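Side-chain contacts in QdtA (PDB 4ZU5), which is of unknown function but belongs to the WxcM-like family of the cupin clan and binds thymidine in a pocket: residues F100-T103 against E104-L108; F127-D130 against E131-R135. All blocks are in the same frame, centred on the assembly; numbering follows the deposited sequence.

Overall arrangement
Contact 1 precedes contact 2 along the chain. F100-L108 runs from the end of strand 96-100 into strand 107-112. Those strands belong to different antiparallel five-stranded sheets, so the turn of contact 1 carries the chain from one sheet of the cupin fold to the other. Contact 2 is one run within helix 125-136, which follows strand 121-122 near the end of the chain. The centres of contacts 1 and 2 are 30 Å apart, on opposite sides of the chain's centre. The nearest atoms of contact 1 and contact 2 are about 15 Å apart, so the two do not touch. Contact 1 thus joins the two sheets at a turn, and contact 2 lies in the C-terminal helix.

Contact 1 (F100-T103 against E104-L108); sequences FDFT and EGCVL
The F102 ring meets C106 and L108, and both approach it obliquely. C106 SG comes to 3.8 Å from F102 CD2. It lies 5.0 Å from the ring centroid and 67° off the normal, as a sulfur-aromatic contact. L108 CD2 reaches the neighbouring ring atom, F102 CE2, at 4.2 Å. With chi1 near trans (-173°), C106 SG is set beside its own carbonyl carbon and next to the F102 ring. V67 of strand 67-73 touches both F102 and C106, so the ring and the sulfur share an apolar neighbour.

The backbone makes a type II beta turn from T103 to C106, linking strand 96-100 to strand 107-112 and so one sheet of the cupin sandwich to the other. C106 N donates to T103 O at 3.1 Å, with an N-H...O angle of 152°. G105 takes the third place of the turn with positive phi, where a side chain would press on the carbonyl oxygen before it. C106 CB packs 3.2 Å from T103 O. T103 OG1 is hydrogen-bonded to S66 N, which ties the turn to the segment between strands 58-64 and 67-73.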
loop_
_atom_site.group_PDB
_atom_site.type_symbol
_atom_site.label_atom_id
_atom_site.label_comp_id
_atom_site.label_asym_id
_atom_site.label_seq_id
_atom_site.Cartn_x
_atom_site.Cartn_y
_atom_site.Cartn_z
ATOM N N PHE A 100 -0.150 16.618 -7.834
ATOM C CA PHE A 100 -0.111 17.947 -7.199
ATOM C C PHE A 100 -1.280 18.180 -6.258
ATOM O O PHE A 100 -2.201 17.355 -6.170
ATOM C CB PHE A 100 0.019 19.018 -8.301
ATOM C CG PHE A 100 -1.233 19.202 -9.111
ATOM C CD1 PHE A 100 -2.164 20.176 -8.769
ATOM C CD2 PHE A 100 -1.498 18.384 -10.187
ATOM C CE1 PHE A 100 -3.327 20.362 -9.500
ATOM C CE2 PHE A 100 -2.660 18.556 -10.923
ATOM C CZ PHE A 100 -3.591 19.514 -10.558
ATOM N N ASP A 101 -1.257 19.291 -5.513
ATOM C CA ASP A 101 -2.254 19.529 -4.493
ATOM C C ASP A 101 -2.388 18.383 -3.504
ATOM O O ASP A 101 -3.497 17.954 -3.174
ATOM C CB ASP A 101 -3.634 19.788 -5.092
ATOM C CG ASP A 101 -3.783 21.226 -5.687
ATOM O OD1 ASP A 101 -2.817 22.002 -5.763
ATOM O OD2 ASP A 101 -4.876 21.488 -6.199
ATOM N N PHE A 102 -1.252 17.867 -3.053
ATOM C CA PHE A 102 -1.283 16.938 -1.949
ATOM C C PHE A 102 -1.764 17.688 -0.706
ATOM O O PHE A 102 -1.152 18.683 -0.338
ATOM C CB PHE A 102 0.137 16.437 -1.705
ATOM C CG PHE A 102 0.650 15.471 -2.715
ATOM C CD1 PHE A 102 1.215 15.898 -3.899
ATOM C CD2 PHE A 102 0.672 14.096 -2.425
ATOM C CE1 PHE A 102 1.773 14.989 -4.800
ATOM C CE2 PHE A 102 1.196 13.182 -3.325
ATOM C CZ PHE A 102 1.765 13.627 -4.516
ATOM N N THR A 103 -2.847 17.244 -0.086
ATOM C CA THR A 103 -3.259 17.800 1.189
ATOM C C THR A 103 -2.370 17.383 2.360
ATOM O O THR A 103 -1.490 16.511 2.236
ATOM C CB THR A 103 -4.714 17.466 1.508
ATOM O OG1 THR A 103 -4.873 16.068 1.773
ATOM C CG2 THR A 103 -5.618 17.882 0.376
ATOM N N GLU A 104 -2.553 18.064 3.489
ATOM C CA GLU A 104 -1.767 17.798 4.695
ATOM C C GLU A 104 -2.200 16.425 5.167
ATOM O O GLU A 104 -3.392 16.155 5.227
ATOM C CB GLU A 104 -2.060 18.848 5.787
ATOM C CG GLU A 104 -1.511 18.557 7.186
ATOM C CD GLU A 104 0.001 18.669 7.262
ATOM O OE1 GLU A 104 0.660 19.232 6.371
ATOM O OE2 GLU A 104 0.561 18.208 8.261
ATOM N N GLY A 105 -1.237 15.536 5.410
ATOM C CA GLY A 105 -1.542 14.156 5.820
ATOM C C GLY A 105 -1.757 13.205 4.633
ATOM O O GLY A 105 -2.002 12.028 4.831
ATOM N N CYS A 106 -1.651 13.688 3.395
ATOM C CA CYS A 106 -1.944 12.824 2.233
ATOM C C CYS A 106 -0.988 11.641 2.161
ATOM O O CYS A 106 0.211 11.773 2.403
ATOM C CB CYS A 106 -1.804 13.604 0.947
ATOM S SG CYS A 106 -2.319 12.715 -0.553
ATOM N N VAL A 107 -1.509 10.517 1.694
ATOM C CA VAL A 107 -0.718 9.317 1.483
ATOM C C VAL A 107 -1.146 8.756 0.135
ATOM O O VAL A 107 -2.328 8.445 -0.024
ATOM C CB VAL A 107 -1.087 8.221 2.484
ATOM C CG1 VAL A 107 -0.415 6.939 2.097
ATOM C CG2 VAL A 107 -0.748 8.601 3.916
ATOM N N LEU A 108 -0.223 8.693 -0.795
ATOM C CA LEU A 108 -0.480 8.121 -2.136
ATOM C C LEU A 108 0.270 6.772 -2.206
ATOM O O LEU A 108 1.501 6.756 -2.068
ATOM C CB LEU A 108 0.129 9.055 -3.153
ATOM C CG LEU A 108 -0.085 8.676 -4.633
ATOM C CD1 LEU A 108 -1.538 8.333 -4.921
ATOM C CD2 LEU A 108 0.450 9.694 -5.635
#

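Contact 2 (F127-D130 against E131-R135)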
loop_
_atom_site.group_PDB
_atom_site.type_symbol
_atom_site.label_atom_id
_atom_site.label_comp_id
_atom_site.label_asym_id
_atom_site.label_seq_id
_atom_site.Cartn_x
_atom_site.Cartn_y
_atom_site.Cartn_z
ATOM N N PHE A 127 10.961 12.804 -25.770
ATOM C CA PHE A 127 10.985 11.398 -26.126
ATOM C C PHE A 127 9.622 10.777 -25.837
ATOM O O PHE A 127 9.117 10.015 -26.641
ATOM C CB PHE A 127 12.081 10.660 -25.349
ATOM C CG PHE A 127 12.199 9.193 -25.728
ATOM C CD1 PHE A 127 12.540 8.826 -27.033
ATOM C CD2 PHE A 127 11.909 8.175 -24.808
ATOM C CE1 PHE A 127 12.599 7.487 -27.409
ATOM C CE2 PHE A 127 12.006 6.837 -25.171
ATOM C CZ PHE A 127 12.356 6.489 -26.472
ATOM N N TYR A 128 9.044 11.090 -24.681
ATOM C CA TYR A 128 7.725 10.605 -24.356
ATOM C C TYR A 128 6.809 10.914 -25.528
ATOM O O TYR A 128 6.191 10.035 -26.104
ATOM C CB TYR A 128 7.143 11.229 -23.079
ATOM C CG TYR A 128 5.678 10.986 -22.994
ATOM C CD1 TYR A 128 5.192 9.714 -22.740
ATOM C CD2 TYR A 128 4.773 11.968 -23.314
ATOM C CE1 TYR A 128 3.848 9.444 -22.812
ATOM C CE2 TYR A 128 3.423 11.707 -23.371
ATOM C CZ TYR A 128 2.957 10.436 -23.093
ATOM O OH TYR A 128 1.604 10.217 -23.195
ATOM N N ILE A 129 6.715 12.193 -25.876
ATOM C CA ILE A 129 5.785 12.631 -26.905
ATOM C C ILE A 129 6.008 11.941 -28.230
ATOM O O ILE A 129 5.048 11.593 -28.896
ATOM C CB ILE A 129 5.870 14.166 -27.126
ATOM C CG1 ILE A 129 5.387 14.913 -25.875
ATOM C CG2 ILE A 129 5.027 14.607 -28.317
ATOM C CD1 ILE A 129 3.897 14.780 -25.607
ATOM N N ASP A 130 7.254 11.785 -28.632
ATOM C CA ASP A 130 7.538 11.080 -29.859
ATOM C C ASP A 130 6.970 9.679 -29.785
ATOM O O ASP A 130 6.274 9.278 -30.696
ATOM C CB ASP A 130 9.034 10.980 -30.115
ATOM C CG ASP A 130 9.589 12.260 -30.736
ATOM O OD1 ASP A 130 8.822 13.044 -31.352
ATOM O OD2 ASP A 130 10.805 12.468 -30.584
ATOM N N GLU A 131 7.356 8.925 -28.759
ATOM C CA GLU A 131 6.848 7.537 -28.609
ATOM C C GLU A 131 5.316 7.504 -28.545
ATOM O O GLU A 131 4.664 6.667 -29.155
ATOM C CB GLU A 131 7.393 6.880 -27.336
ATOM C CG GLU A 131 8.884 6.597 -27.299
ATOM C CD GLU A 131 9.389 5.945 -28.574
ATOM O OE1 GLU A 131 9.424 4.695 -28.583
ATOM O OE2 GLU A 131 9.704 6.672 -29.561
ATOM N N ALA A 132 4.723 8.406 -27.781
ATOM C CA ALA A 132 3.286 8.373 -27.616
ATOM C C ALA A 132 2.541 8.784 -28.870
ATOM O O ALA A 132 1.445 8.303 -29.135
ATOM C CB ALA A 132 2.885 9.264 -26.447
ATOM N N LYS A 133 3.089 9.698 -29.658
ATOM C CA LYS A 133 2.441 10.034 -30.926
ATOM C C LYS A 133 2.373 8.825 -31.853
ATOM O O LYS A 133 1.387 8.651 -32.548
ATOM C CB LYS A 133 3.128 11.218 -31.636
ATOM C CG LYS A 133 2.576 12.578 -31.218
ATOM C CD LYS A 133 3.528 13.715 -31.546
ATOM C CE LYS A 133 2.909 15.105 -31.432
ATOM N NZ LYS A 133 4.016 16.128 -31.546
ATOM N N LYS A 134 3.407 8.015 -31.906
ATOM C CA LYS A 134 3.325 6.772 -32.679
ATOM C C LYS A 134 2.209 5.820 -32.236
ATOM O O LYS A 134 1.611 5.130 -33.068
ATOM C CB LYS A 134 4.628 5.989 -32.593
ATOM C CG LYS A 134 5.844 6.679 -33.188
ATOM C CD LYS A 134 7.052 5.771 -33.019
ATOM C CE LYS A 134 8.364 6.537 -32.991
ATOM N NZ LYS A 134 9.472 5.617 -32.624
ATOM N N ARG A 135 1.960 5.722 -30.935
ATOM C CA ARG A 135 0.858 4.874 -30.440
ATOM C C ARG A 135 -0.538 5.449 -30.711
ATOM O O ARG A 135 -1.432 4.741 -31.154
ATOM C CB ARG A 135 1.033 4.658 -28.925
ATOM C CG ARG A 135 -0.084 3.897 -28.230
ATOM C CD ARG A 135 -0.148 2.503 -28.804
ATOM N NE ARG A 135 1.180 1.940 -28.668
ATOM C CZ ARG A 135 1.560 1.138 -27.687
ATOM N NH1 ARG A 135 0.695 0.685 -26.780
ATOM N NH2 ARG A 135 2.820 0.748 -27.657
#
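E131 lies over the F127 ring. Its CG sits above one face, 3.8 Å from the ring centroid, in a CH-pi contact. The carboxylate stacks on the same ring, with the two planes only 6° apart and E131 CD 3.7 Å from F127 CZ. A bend at chi2 (-46°) folds the glutamate back over the ring. E131 N also donates to F127 O in a nearly straight bond.

A132 comes next. Its CB rests over a face of the Y128 ring, 4.0 Å from the centroid, in a second CH-pi contact. A132 N donates to Y128 O. The ring's hydroxyl is hydrogen-bonded to L94 O, and P74 touches both Y128 and A132, so this side of the helix packs against the body of the protein.

K133 sends an extended chain past I129, with K133 CD 3.7 Å from I129 CG2. K133 N bonds to I129 O, continuing the i to i+4 pattern of the alpha helix.

K134 bonds weakly through its backbone N to D130 O. Its NZ makes a salt bridge with E131 OE2 at 3.2 Å, meeting the oxygen on the syn side, 22° out of the carboxylate plane. E131 thus sets its carbon chain and carboxylate against an aromatic ring while one oxygen is paired with a lysine, which would probably favour the charged form of the glutamate.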